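PDB 4ZR1: ceramide very long chain fatty acid hydroxylase SCS7 from Saccharomyces cerevisiae, which hydroxylates the very long chain fatty acid of ceramides at C-2, a step of sphingolipid metabolism that draws electrons from cytochrome b5. Local coordinates for residues A[78-83]-A[285-290]; A[102-107]-A[231-236]; A[138-143]-A[268-273]. All coordinates share one frame; numbering follows the deposited sequence.

Contact 1: residues A[78-83]-A[285-290]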
loop_
_atom_site.group_PDB
_atom_site.type_symbol
_atom_site.label_atom_id
_atom_site.label_comp_id
_atom_site.label_asym_id
_atom_site.label_seq_id
_atom_site.Cartn_x
_atom_site.Cartn_y
_atom_site.Cartn_z
ATOM N N ILE A 78 -8.448 -9.533 6.739
ATOM C CA ILE A 78 -7.343 -9.206 5.836
ATOM C C ILE A 78 -6.393 -8.157 6.427
ATOM O O ILE A 78 -5.219 -8.106 6.055
ATOM C CB ILE A 78 -7.863 -8.688 4.471
ATOM C CG1 ILE A 78 -6.800 -8.842 3.385
ATOM C CG2 ILE A 78 -8.308 -7.228 4.568
ATOM C CD1 ILE A 78 -6.475 -10.272 3.043
ATOM N N HIS A 79 -6.900 -7.331 7.347
ATOM C CA HIS A 79 -6.094 -6.284 7.974
ATOM C C HIS A 79 -5.494 -6.742 9.306
ATOM O O HIS A 79 -4.821 -5.976 9.990
ATOM C CB HIS A 79 -6.922 -5.012 8.188
ATOM C CG HIS A 79 -7.436 -4.401 6.921
ATOM N ND1 HIS A 79 -8.742 -4.536 6.506
ATOM C CD2 HIS A 79 -6.817 -3.656 5.973
ATOM C CE1 HIS A 79 -8.908 -3.902 5.359
ATOM N NE2 HIS A 79 -7.755 -3.364 5.009
ATOM N N ARG A 80 -5.735 -7.991 9.682
ATOM C CA ARG A 80 -5.045 -8.542 10.838
ATOM C C ARG A 80 -3.865 -9.348 10.317
ATOM O O ARG A 80 -4.048 -10.397 9.707
ATOM C CB ARG A 80 -5.999 -9.369 11.691
ATOM C CG ARG A 80 -7.159 -8.527 12.220
ATOM C CD ARG A 80 -8.130 -9.325 13.057
ATOM N NE ARG A 80 -7.480 -9.896 14.227
ATOM C CZ ARG A 80 -8.121 -10.559 15.181
ATOM N NH1 ARG A 80 -7.453 -11.055 16.216
ATOM N NH2 ARG A 80 -9.435 -10.720 15.097
ATOM N N PRO A 81 -2.644 -8.824 10.520
ATOM C CA PRO A 81 -1.471 -9.299 9.776
ATOM C C PRO A 81 -0.988 -10.700 10.136
ATOM O O PRO A 81 -1.105 -11.151 11.271
ATOM C CB PRO A 81 -0.392 -8.258 10.122
ATOM C CG PRO A 81 -0.840 -7.653 11.416
ATOM C CD PRO A 81 -2.335 -7.647 11.353
ATOM N N ARG A 82 -0.444 -11.383 9.139
ATOM C CA ARG A 82 0.254 -12.633 9.362
ATOM C C ARG A 82 1.653 -12.492 8.772
ATOM O O ARG A 82 2.001 -11.441 8.237
ATOM C CB ARG A 82 -0.491 -13.810 8.720
ATOM C CG ARG A 82 -1.967 -13.567 8.460
ATOM C CD ARG A 82 -2.823 -13.675 9.712
ATOM N NE ARG A 82 -4.205 -13.291 9.434
ATOM C CZ ARG A 82 -5.263 -13.939 9.904
ATOM N NH1 ARG A 82 -6.488 -13.533 9.604
ATOM N NH2 ARG A 82 -5.091 -15.006 10.669
ATOM N N HIS A 83 2.454 -13.545 8.874
ATOM C CA HIS A 83 3.778 -13.563 8.266
ATOM C C HIS A 83 4.066 -14.954 7.701
ATOM O O HIS A 83 3.969 -15.953 8.414
ATOM C CB HIS A 83 4.851 -13.151 9.286
ATOM C CG HIS A 83 6.205 -12.932 8.683
ATOM N ND1 HIS A 83 6.455 -11.950 7.747
ATOM C CD2 HIS A 83 7.378 -13.582 8.868
ATOM C CE1 HIS A 83 7.724 -12.003 7.385
ATOM N NE2 HIS A 83 8.307 -12.981 8.054
ATOM N N SER A 285 -8.023 -0.633 16.198
ATOM C CA SER A 285 -9.068 -0.960 15.237
ATOM C C SER A 285 -9.888 -2.146 15.752
ATOM O O SER A 285 -9.400 -2.949 16.554
ATOM C CB SER A 285 -8.463 -1.248 13.864
ATOM O OG SER A 285 -8.071 -0.041 13.224
ATOM N N LYS A 286 -11.141 -2.245 15.313
ATOM C CA LYS A 286 -12.035 -3.256 15.865
ATOM C C LYS A 286 -11.707 -4.623 15.286
ATOM O O LYS A 286 -11.337 -4.738 14.123
ATOM C CB LYS A 286 -13.509 -2.887 15.623
ATOM C CG LYS A 286 -13.970 -2.807 14.170
ATOM C CD LYS A 286 -15.365 -2.170 14.088
ATOM C CE LYS A 286 -15.931 -2.149 12.668
ATOM N NZ LYS A 286 -16.364 -3.502 12.202
ATOM N N MET A 287 -11.811 -5.651 16.123
ATOM C CA MET A 287 -11.574 -7.020 15.692
ATOM C C MET A 287 -12.898 -7.765 15.766
ATOM O O MET A 287 -13.095 -8.612 16.641
ATOM C CB MET A 287 -10.506 -7.700 16.555
ATOM C CG MET A 287 -9.317 -6.798 16.915
ATOM S SD MET A 287 -7.915 -7.692 17.628
ATOM C CE MET A 287 -7.192 -6.448 18.688
ATOM N N LYS A 288 -13.789 -7.437 14.831
ATOM C CA LYS A 288 -15.195 -7.843 14.859
ATOM C C LYS A 288 -15.421 -9.355 14.924
ATOM O O LYS A 288 -16.344 -9.820 15.585
ATOM C CB LYS A 288 -15.921 -7.267 13.631
ATOM C CG LYS A 288 -17.416 -7.087 13.825
ATOM C CD LYS A 288 -18.052 -6.530 12.572
ATOM C CE LYS A 288 -19.471 -6.055 12.820
ATOM N NZ LYS A 288 -19.876 -5.016 11.831
ATOM N N TYR A 289 -14.573 -10.119 14.245
ATOM C CA TYR A 289 -14.755 -11.563 14.152
ATOM C C TYR A 289 -13.709 -12.352 14.948
ATOM O O TYR A 289 -12.579 -11.896 15.124
ATOM C CB TYR A 289 -14.732 -11.985 12.682
ATOM C CG TYR A 289 -16.027 -11.704 11.939
ATOM C CD1 TYR A 289 -16.248 -10.487 11.300
ATOM C CD2 TYR A 289 -17.023 -12.670 11.862
ATOM C CE1 TYR A 289 -17.431 -10.243 10.617
ATOM C CE2 TYR A 289 -18.203 -12.435 11.182
ATOM C CZ TYR A 289 -18.403 -11.221 10.563
ATOM O OH TYR A 289 -19.582 -10.994 9.889
ATOM N N GLU A 290 -14.107 -13.522 15.454
ATOM C CA GLU A 290 -13.177 -14.448 16.109
ATOM C C GLU A 290 -13.684 -15.897 15.963
ATOM O O GLU A 290 -14.862 -16.178 16.205
ATOM C CB GLU A 290 -12.984 -14.073 17.584
ATOM C CG GLU A 290 -11.581 -14.365 18.164
ATOM C CD GLU A 290 -10.531 -13.293 17.820
ATOM O OE1 GLU A 290 -9.312 -13.544 18.002
ATOM O OE2 GLU A 290 -10.926 -12.193 17.378
#
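M287 lies across the guanidinium of R80, and E290 meets the edge of the same group, so one arginine joins two parts of the presumably cytoplasmic region: the loop after helix 71-78 and the strand 289-290, first arm of a small antiparallel hairpin with strand 293-294. Going along 285-290, M287 comes first. Its side chain crosses that of R80 at about a right angle and stays extended beyond CG, setting SD 3.6 Å above the guanidinium plane, toward the rim, while CB approaches NH2 to 3.5 Å. A long, polarisable thioether suits this place, since it can lie on the flat cation without competing for its N-H groups. K288 takes no part through its side chain; its backbone N is hydrogen-bonded to OD2 of D76 in helix 71-78. The carbonyl oxygen of Y289 lies at the guanidinium edge, while the Y289 ring meets F73 edge-to-face. E290 supplies the charge: a bend at chi2 (81°) brings its carboxylate to the guanidinium edge of R80, giving a salt bridge with a single hydrogen bond. Arginine suits the loop because its other nitrogens also find partners, NE binding the carbonyl oxygen of T26. Were the arginine shortened to an alanine here, the E290 carboxylate would probably lose its countercharge, M287 the flat surface beneath it and the T26 carbonyl a donor. The bond from R80 NH2 to E290 OE2 is 3.1 Å long and nearly straight at 177°; OE2 lies almost in the guanidinium plane yet is approached on its syn side, 34° out of the carboxylate plane.

Contact 2: residues A[102-107]-A[231-236]. With ZN (zinc ion), chain C; BOG (octyl beta-D-glucopyranoside), chain J; BOG (octyl beta-D-glucopyranoside), chain I; BOG (octyl beta-D-glucopyranoside), chain H.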
loop_
_atom_site.group_PDB
_atom_site.type_symbol
_atom_site.label_atom_id
_atom_site.label_comp_id
_atom_site.label_asym_id
_atom_site.label_seq_id
_atom_site.Cartn_x
_atom_site.Cartn_y
_atom_site.Cartn_z
ATOM N N THR A 102 7.620 -8.424 -6.750
ATOM C CA THR A 102 8.305 -7.255 -7.278
ATOM C C THR A 102 9.218 -6.679 -6.209
ATOM O O THR A 102 8.763 -6.297 -5.127
ATOM C CB THR A 102 7.327 -6.167 -7.749
ATOM O OG1 THR A 102 6.748 -5.545 -6.604
ATOM C CG2 THR A 102 6.200 -6.767 -8.601
ATOM N N ALA A 103 10.507 -6.629 -6.512
ATOM C CA ALA A 103 11.496 -6.137 -5.573
ATOM C C ALA A 103 11.464 -4.618 -5.514
ATOM O O ALA A 103 11.004 -3.972 -6.451
ATOM C CB ALA A 103 12.870 -6.622 -5.960
ATOM N N TRP A 104 11.956 -4.065 -4.407
ATOM C CA TRP A 104 12.028 -2.621 -4.196
ATOM C C TRP A 104 12.675 -1.871 -5.362
ATOM O O TRP A 104 12.190 -0.820 -5.764
ATOM C CB TRP A 104 12.799 -2.310 -2.909
ATOM C CG TRP A 104 14.223 -2.777 -2.925
ATOM C CD1 TRP A 104 14.684 -4.003 -2.555
ATOM C CD2 TRP A 104 15.378 -2.018 -3.323
ATOM N NE1 TRP A 104 16.052 -4.065 -2.700
ATOM C CE2 TRP A 104 16.503 -2.860 -3.168
ATOM C CE3 TRP A 104 15.570 -0.712 -3.792
ATOM C CZ2 TRP A 104 17.802 -2.439 -3.464
ATOM C CZ3 TRP A 104 16.864 -0.297 -4.095
ATOM C CH2 TRP A 104 17.960 -1.158 -3.929
ATOM N N TRP A 105 13.748 -2.428 -5.917
ATOM C CA TRP A 105 14.506 -1.748 -6.967
ATOM C C TRP A 105 13.782 -1.693 -8.308
ATOM O O TRP A 105 14.238 -1.029 -9.234
ATOM C CB TRP A 105 15.884 -2.410 -7.155
ATOM C CG TRP A 105 15.844 -3.895 -7.378
ATOM C CD1 TRP A 105 16.023 -4.859 -6.440
ATOM C CD2 TRP A 105 15.608 -4.580 -8.621
ATOM N NE1 TRP A 105 15.912 -6.105 -7.012
ATOM C CE2 TRP A 105 15.656 -5.963 -8.350
ATOM C CE3 TRP A 105 15.354 -4.157 -9.934
ATOM C CZ2 TRP A 105 15.475 -6.932 -9.338
ATOM C CZ3 TRP A 105 15.169 -5.124 -10.923
ATOM C CH2 TRP A 105 15.226 -6.496 -10.615
ATOM N N VAL A 106 12.655 -2.382 -8.418
ATOM C CA VAL A 106 11.948 -2.439 -9.690
ATOM C C VAL A 106 11.320 -1.085 -10.041
ATOM O O VAL A 106 11.331 -0.660 -11.206
ATOM C CB VAL A 106 10.866 -3.538 -9.664
ATOM C CG1 VAL A 106 10.019 -3.511 -10.943
ATOM C CG2 VAL A 106 11.520 -4.876 -9.491
ATOM N N VAL A 107 10.783 -0.405 -9.031
ATOM C CA VAL A 107 10.120 0.871 -9.254
ATOM C C VAL A 107 11.083 1.964 -9.765
ATOM O O VAL A 107 10.803 2.602 -10.786
ATOM C CB VAL A 107 9.418 1.361 -7.977
ATOM C CG1 VAL A 107 8.699 2.667 -8.254
ATOM C CG2 VAL A 107 8.466 0.294 -7.448
ATOM N N CYS A 231 10.086 4.956 -0.331
ATOM C CA CYS A 231 9.887 5.316 1.059
ATOM C C CYS A 231 9.080 4.219 1.755
ATOM O O CYS A 231 9.520 3.654 2.763
ATOM C CB CYS A 231 9.180 6.663 1.187
ATOM S SG CYS A 231 8.990 7.214 2.904
ATOM N N HIS A 232 7.915 3.905 1.188
ATOM C CA HIS A 232 7.031 2.884 1.743
ATOM C C HIS A 232 7.769 1.585 2.029
ATOM O O HIS A 232 7.638 1.023 3.111
ATOM C CB HIS A 232 5.872 2.608 0.799
ATOM C CG HIS A 232 4.857 1.678 1.367
ATOM N ND1 HIS A 232 3.934 1.016 0.593
ATOM C CD2 HIS A 232 4.620 1.301 2.647
ATOM C CE1 HIS A 232 3.171 0.264 1.369
ATOM N NE2 HIS A 232 3.570 0.415 2.618
ATOM N N PHE A 233 8.560 1.123 1.065
ATOM C CA PHE A 233 9.375 -0.065 1.263
ATOM C C PHE A 233 10.283 0.047 2.487
ATOM O O PHE A 233 10.277 -0.828 3.357
ATOM C CB PHE A 233 10.230 -0.364 0.028
ATOM C CG PHE A 233 10.926 -1.693 0.095
ATOM C CD1 PHE A 233 10.261 -2.859 -0.281
ATOM C CD2 PHE A 233 12.229 -1.793 0.573
ATOM C CE1 PHE A 233 10.892 -4.093 -0.205
ATOM C CE2 PHE A 233 12.875 -3.037 0.652
ATOM C CZ PHE A 233 12.206 -4.180 0.267
ATOM N N PHE A 234 11.056 1.123 2.568
ATOM C CA PHE A 234 12.129 1.166 3.551
ATOM C C PHE A 234 11.595 1.503 4.934
ATOM O O PHE A 234 12.274 1.299 5.939
ATOM C CB PHE A 234 13.227 2.134 3.099
ATOM C CG PHE A 234 14.002 1.625 1.908
ATOM C CD1 PHE A 234 14.754 0.458 2.006
ATOM C CD2 PHE A 234 13.954 2.283 0.692
ATOM C CE1 PHE A 234 15.449 -0.037 0.913
ATOM C CE2 PHE A 234 14.648 1.796 -0.407
ATOM C CZ PHE A 234 15.396 0.638 -0.296
ATOM N N LEU A 235 10.353 1.962 4.986
ATOM C CA LEU A 235 9.658 2.090 6.256
ATOM C C LEU A 235 9.441 0.721 6.913
ATOM O O LEU A 235 9.483 0.602 8.133
ATOM C CB LEU A 235 8.319 2.792 6.065
ATOM C CG LEU A 235 8.329 4.287 5.768
ATOM C CD1 LEU A 235 6.899 4.798 5.840
ATOM C CD2 LEU A 235 9.222 5.031 6.755
ATOM N N HIS A 236 9.205 -0.308 6.104
ATOM C CA HIS A 236 8.983 -1.657 6.629
ATOM C C HIS A 236 10.279 -2.435 6.830
ATOM O O HIS A 236 10.446 -3.135 7.831
ATOM C CB HIS A 236 8.075 -2.467 5.692
ATOM C CG HIS A 236 6.634 -2.083 5.769
ATOM N ND1 HIS A 236 5.794 -2.559 6.749
ATOM C CD2 HIS A 236 5.886 -1.269 4.988
ATOM C CE1 HIS A 236 4.588 -2.048 6.572
ATOM N NE2 HIS A 236 4.616 -1.266 5.510
HETATM ZN ZN ZN C . 2.898 -0.450 4.643
HETATM C C1 BOG J . 18.498 -12.083 -6.808
HETATM O O1 BOG J . 18.866 -11.120 -7.758
HETATM C C2 BOG J . 18.797 -11.557 -5.428
HETATM O O2 BOG J . 20.154 -11.194 -5.353
HETATM C C3 BOG J . 18.489 -12.654 -4.433
HETATM O O3 BOG J . 18.596 -12.145 -3.128
HETATM C C4 BOG J . 17.073 -13.139 -4.661
HETATM O O4 BOG J . 16.807 -14.263 -3.854
HETATM C C5 BOG J . 16.880 -13.495 -6.118
HETATM O O5 BOG J . 17.122 -12.355 -6.904
HETATM C C6 BOG J . 15.464 -13.980 -6.341
HETATM O O6 BOG J . 15.397 -15.364 -6.073
HETATM C "C1'" BOG J . 17.870 -10.152 -7.971
HETATM C "C2'" BOG J . 18.271 -8.855 -7.304
HETATM C "C3'" BOG J . 19.331 -8.166 -8.137
HETATM C "C4'" BOG J . 18.847 -6.789 -8.543
HETATM C "C5'" BOG J . 19.089 -6.549 -10.022
HETATM C "C6'" BOG J . 19.185 -5.061 -10.300
HETATM C "C7'" BOG J . 19.007 -4.843 -11.789
HETATM C "C8'" BOG J . 18.776 -3.377 -12.105
HETATM C C1 BOG I . 19.426 -7.150 -3.404
HETATM O O1 BOG I . 20.371 -6.193 -3.813
HETATM C C2 BOG I . 20.209 -8.343 -2.914
HETATM O O2 BOG I . 20.940 -8.886 -3.990
HETATM C C3 BOG I . 19.287 -9.392 -2.340
HETATM O O3 BOG I . 20.065 -10.367 -1.690
HETATM C C4 BOG I . 18.343 -8.762 -1.342
HETATM O O4 BOG I . 17.367 -9.705 -0.957
HETATM C C5 BOG I . 17.671 -7.557 -1.963
HETATM O O5 BOG I . 18.650 -6.617 -2.353
HETATM C C6 BOG I . 16.728 -6.934 -0.949
HETATM O O6 BOG I . 15.460 -7.556 -1.002
HETATM C "C1'" BOG I . 20.033 -5.483 -4.978
HETATM C "C2'" BOG I . 21.141 -4.496 -5.268
HETATM C "C3'" BOG I . 20.541 -3.178 -5.703
HETATM C "C4'" BOG I . 20.361 -3.171 -7.203
HETATM C "C5'" BOG I . 20.632 -1.786 -7.747
HETATM C "C6'" BOG I . 19.467 -0.856 -7.468
HETATM C "C7'" BOG I . 19.333 0.153 -8.599
HETATM C "C8'" BOG I . 18.297 1.211 -8.264
HETATM C C1 BOG H . 20.109 -1.535 -0.190
HETATM O O1 BOG H . 20.510 -0.184 -0.163
HETATM C C2 BOG H . 21.310 -2.459 -0.158
HETATM O O2 BOG H . 22.153 -2.194 -1.258
HETATM C C3 BOG H . 20.838 -3.896 -0.237
HETATM O O3 BOG H . 21.917 -4.773 -0.004
HETATM C C4 BOG H . 19.754 -4.146 0.790
HETATM O O4 BOG H . 19.191 -5.420 0.563
HETATM C C5 BOG H . 18.692 -3.067 0.701
HETATM O O5 BOG H . 19.279 -1.805 0.912
HETATM C C6 BOG H . 17.622 -3.292 1.749
HETATM O O6 BOG H . 16.511 -3.931 1.164
HETATM C "C1'" BOG H . 19.438 0.726 -0.055
HETATM C "C2'" BOG H . 19.451 1.701 -1.215
HETATM C "C3'" BOG H . 18.357 2.731 -1.013
HETATM C "C4'" BOG H . 18.042 3.437 -2.317
HETATM C "C5'" BOG H . 16.572 3.803 -2.329
HETATM C "C6'" BOG H . 16.342 5.118 -3.042
HETATM C "C7'" BOG H . 16.047 4.876 -4.509
HETATM C "C8'" BOG H . 15.477 6.142 -5.116
#
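W104 sets its CB squarely over the ring of F233, 3.4 Å from the ring centroid and 4° off the ring normal, a CH-pi contact at the heart of an aromatic cluster completed by F234. This is the tight part of the contact. The torsion chi1 of 62° places CG of W104 between its backbone N and carbonyl carbon, and the indole then leads off across the rim of F233. The two rings meet obliquely, with the five-membered ring centroid 4.9 Å from that of F233. F234 closes on the indole from a face: its CZ comes to 3.8 Å from CE3 of W104, while CB of W105 lies over the opposite face. Broad apolar rings suit all three places, because they hold the segments together by close apolar and CH-pi contact, with no hydrogen bond between the segments. The other, looser side is bordered by octyl glucosides, which offer both sugar rings and octyl tails, consistent with a place near the membrane interface. The sugar carbon C6 of one detergent comes to the indole edge at NE1 of W104, another lays its chain along F234 with C5' 3.4 Å from CE2, and a third spreads its tail over a face of W105. Behind the cluster, H232 and H236 bind a zinc ion through their NE2 atoms, at 2.3 and 2.1 Å, beside H177, H251 and H255. The aromatic pair thus faces the turn (A103 to V106) that leads into helix 106-125, while its flanking histidines face the metal. V107 continues the packing onto Y225, D229 and E230 of helix 211-236, whose C231 and L235 in turn rest against helix 242-256.

Contact 3: residues A[138-143]-A[268-273]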
loop_
_atom_site.group_PDB
_atom_site.type_symbol
_atom_site.label_atom_id
_atom_site.label_comp_id
_atom_site.label_asym_id
_atom_site.label_seq_id
_atom_site.Cartn_x
_atom_site.Cartn_y
_atom_site.Cartn_z
ATOM N N GLY A 138 3.851 18.915 -9.405
ATOM C CA GLY A 138 3.596 17.515 -9.691
ATOM C C GLY A 138 3.841 16.671 -8.449
ATOM O O GLY A 138 3.013 15.824 -8.087
ATOM N N VAL A 139 4.976 16.913 -7.789
ATOM C CA VAL A 139 5.295 16.245 -6.529
ATOM C C VAL A 139 4.275 16.565 -5.426
ATOM O O VAL A 139 3.951 15.721 -4.598
ATOM C CB VAL A 139 6.697 16.625 -6.052
ATOM C CG1 VAL A 139 7.008 15.971 -4.706
ATOM C CG2 VAL A 139 7.745 16.238 -7.114
ATOM N N PHE A 140 3.757 17.785 -5.424
ATOM C CA PHE A 140 2.801 18.201 -4.409
ATOM C C PHE A 140 1.449 17.521 -4.628
ATOM O O PHE A 140 0.804 17.050 -3.684
ATOM C CB PHE A 140 2.651 19.729 -4.419
ATOM C CG PHE A 140 1.581 20.246 -3.488
ATOM C CD1 PHE A 140 1.812 20.336 -2.124
ATOM C CD2 PHE A 140 0.349 20.645 -3.981
ATOM C CE1 PHE A 140 0.837 20.814 -1.268
ATOM C CE2 PHE A 140 -0.637 21.126 -3.128
ATOM C CZ PHE A 140 -0.390 21.219 -1.770
ATOM N N VAL A 141 1.028 17.476 -5.886
ATOM C CA VAL A 141 -0.195 16.787 -6.252
ATOM C C VAL A 141 -0.053 15.286 -5.983
ATOM O O VAL A 141 -1.019 14.645 -5.564
ATOM C CB VAL A 141 -0.562 17.040 -7.739
ATOM C CG1 VAL A 141 -1.720 16.147 -8.193
ATOM C CG2 VAL A 141 -0.902 18.510 -7.958
ATOM N N TRP A 142 1.142 14.726 -6.197
ATOM C CA TRP A 142 1.335 13.314 -5.883
ATOM C C TRP A 142 0.953 13.013 -4.430
ATOM O O TRP A 142 0.255 12.028 -4.164
ATOM C CB TRP A 142 2.776 12.818 -6.116
ATOM C CG TRP A 142 2.928 11.537 -5.339
ATOM C CD1 TRP A 142 3.613 11.358 -4.173
ATOM C CD2 TRP A 142 2.265 10.290 -5.608
ATOM N NE1 TRP A 142 3.451 10.069 -3.718
ATOM C CE2 TRP A 142 2.626 9.394 -4.581
ATOM C CE3 TRP A 142 1.422 9.837 -6.629
ATOM C CZ2 TRP A 142 2.168 8.077 -4.543
ATOM C CZ3 TRP A 142 0.965 8.525 -6.585
ATOM C CH2 TRP A 142 1.340 7.664 -5.552
ATOM N N THR A 143 1.414 13.842 -3.492
ATOM C CA THR A 143 1.197 13.550 -2.070
ATOM C C THR A 143 -0.280 13.543 -1.721
ATOM O O THR A 143 -0.691 12.880 -0.767
ATOM C CB THR A 143 1.888 14.566 -1.132
ATOM O OG1 THR A 143 1.162 15.806 -1.128
ATOM C CG2 THR A 143 3.306 14.793 -1.561
ATOM N N TRP A 268 2.546 12.872 7.169
ATOM C CA TRP A 268 1.195 12.909 7.721
ATOM C C TRP A 268 0.554 14.273 7.506
ATOM O O TRP A 268 -0.461 14.595 8.121
ATOM C CB TRP A 268 1.206 12.576 9.204
ATOM C CG TRP A 268 2.131 13.422 9.981
ATOM C CD1 TRP A 268 1.949 14.730 10.329
ATOM C CD2 TRP A 268 3.389 13.026 10.539
ATOM N NE1 TRP A 268 3.023 15.172 11.063
ATOM C CE2 TRP A 268 3.923 14.145 11.208
ATOM C CE3 TRP A 268 4.119 11.831 10.536
ATOM C CZ2 TRP A 268 5.152 14.112 11.862
ATOM C CZ3 TRP A 268 5.336 11.796 11.192
ATOM C CH2 TRP A 268 5.842 12.928 11.844
ATOM N N PHE A 269 1.165 15.065 6.633
ATOM C CA PHE A 269 0.658 16.380 6.251
ATOM C C PHE A 269 -0.846 16.361 5.979
ATOM O O PHE A 269 -1.624 16.998 6.683
ATOM C CB PHE A 269 1.418 16.875 5.018
ATOM C CG PHE A 269 1.025 18.245 4.566
ATOM C CD1 PHE A 269 1.568 19.361 5.166
ATOM C CD2 PHE A 269 0.124 18.416 3.532
ATOM C CE1 PHE A 269 1.212 20.624 4.754
ATOM C CE2 PHE A 269 -0.234 19.679 3.115
ATOM C CZ PHE A 269 0.317 20.785 3.725
ATOM N N TRP A 270 -1.252 15.598 4.974
ATOM C CA TRP A 270 -2.655 15.523 4.598
ATOM C C TRP A 270 -3.513 14.807 5.641
ATOM O O TRP A 270 -4.743 14.916 5.614
ATOM C CB TRP A 270 -2.790 14.841 3.235
ATOM C CG TRP A 270 -2.099 15.594 2.157
ATOM C CD1 TRP A 270 -0.966 15.227 1.493
ATOM C CD2 TRP A 270 -2.474 16.871 1.634
ATOM N NE1 TRP A 270 -0.619 16.188 0.575
ATOM C CE2 TRP A 270 -1.530 17.212 0.645
ATOM C CE3 TRP A 270 -3.521 17.765 1.908
ATOM C CZ2 TRP A 270 -1.603 18.404 -0.078
ATOM C CZ3 TRP A 270 -3.594 18.945 1.191
ATOM C CH2 TRP A 270 -2.641 19.254 0.208
ATOM N N ASP A 271 -2.875 14.072 6.548
ATOM C CA ASP A 271 -3.593 13.462 7.664
ATOM C C ASP A 271 -4.073 14.554 8.607
ATOM O O ASP A 271 -5.193 14.530 9.119
ATOM C CB ASP A 271 -2.704 12.475 8.420
ATOM C CG ASP A 271 -2.790 11.068 7.864
ATOM O OD1 ASP A 271 -3.889 10.670 7.415
ATOM O OD2 ASP A 271 -1.753 10.367 7.870
ATOM N N GLU A 272 -3.197 15.518 8.830
ATOM C CA GLU A 272 -3.495 16.613 9.724
ATOM C C GLU A 272 -4.581 17.499 9.105
ATOM O O GLU A 272 -5.594 17.799 9.734
ATOM C CB GLU A 272 -2.218 17.389 10.008
ATOM C CG GLU A 272 -1.908 17.549 11.473
ATOM C CD GLU A 272 -0.413 17.650 11.753
ATOM O OE1 GLU A 272 0.297 18.282 10.943
ATOM O OE2 GLU A 272 0.040 17.183 12.823
ATOM N N VAL A 273 -4.369 17.871 7.849
ATOM C CA VAL A 273 -5.307 18.679 7.081
ATOM C C VAL A 273 -6.726 18.104 7.085
ATOM O O VAL A 273 -7.690 18.838 7.302
ATOM C CB VAL A 273 -4.826 18.817 5.622
ATOM C CG1 VAL A 273 -5.862 19.522 4.771
ATOM C CG2 VAL A 273 -3.478 19.526 5.564
#
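W270 turns the edge of its indole toward helix 128-154, its pyrrole nitrogen to T143 and its benzo corner to F140. The indole crosses the side chains of both residues at about a right angle. Against F140 the meeting is ring with ring but oblique: the planes stand 58° apart, the centroid of the six-membered ring lies 5.4 Å from that of F140, and CZ of F140 touches CZ2 of W270 at 3.5 Å. Against T143 it is polar. NE1 of W270 donates to OG1 with an N-H...O angle of 166°; the modelled length is unusually short and, at this resolution, its exact value is doubtful. With chi1 at 75° the hydroxyl sits between the backbone N and carbonyl carbon of its own residue, from where it in turn donates to the carbonyl oxygen of F140, 2.9 Å from OG1 and somewhat tilted from the carbonyl plane. A threonine fits here because its single hydroxyl accepts from the indole and gives to the helix backbone, while tryptophan offers an apolar plate and one N-H together. CD2 of F269 lies 3.5 Å above the centre of one indole face. The short helix 269-273 is tied down behind W270 by D271, whose carboxylate binds the backbone N of F263 and G264 and the hydroxyls of T276 and Y250. The T143 hydroxyl, bonded back to F140 O as threonines in helices commonly are, accepts the W270 N-H that ties this short, presumably cytoplasmic helix to TM2, whose W142, pointing elsewhere, lines the tridecane pocket.

Overall arrangement
None of the three contacts touches another, and they lie at different distances from the zinc site, which likely forms a catalytic dimetal centre. Contact 2 holds two ligands of one zinc ion on its own helix. Contact 1 lies probably on the cytoplasmic side, its R80 side chain about 8 Å from that of H178 and about 13 Å from a bound zinc ion. Contact 3 stands nearer the lipid pocket, with the W270 side chain about 10 Å from that of H150 and the F140 side chain about 8 Å from tridecane. Centres of contacts 2 and 3 are 20 Å apart, and the two cross in sequence. Along the chain both are nested inside the loop closed by contact 1, 24 and 28 Å from their respective centres.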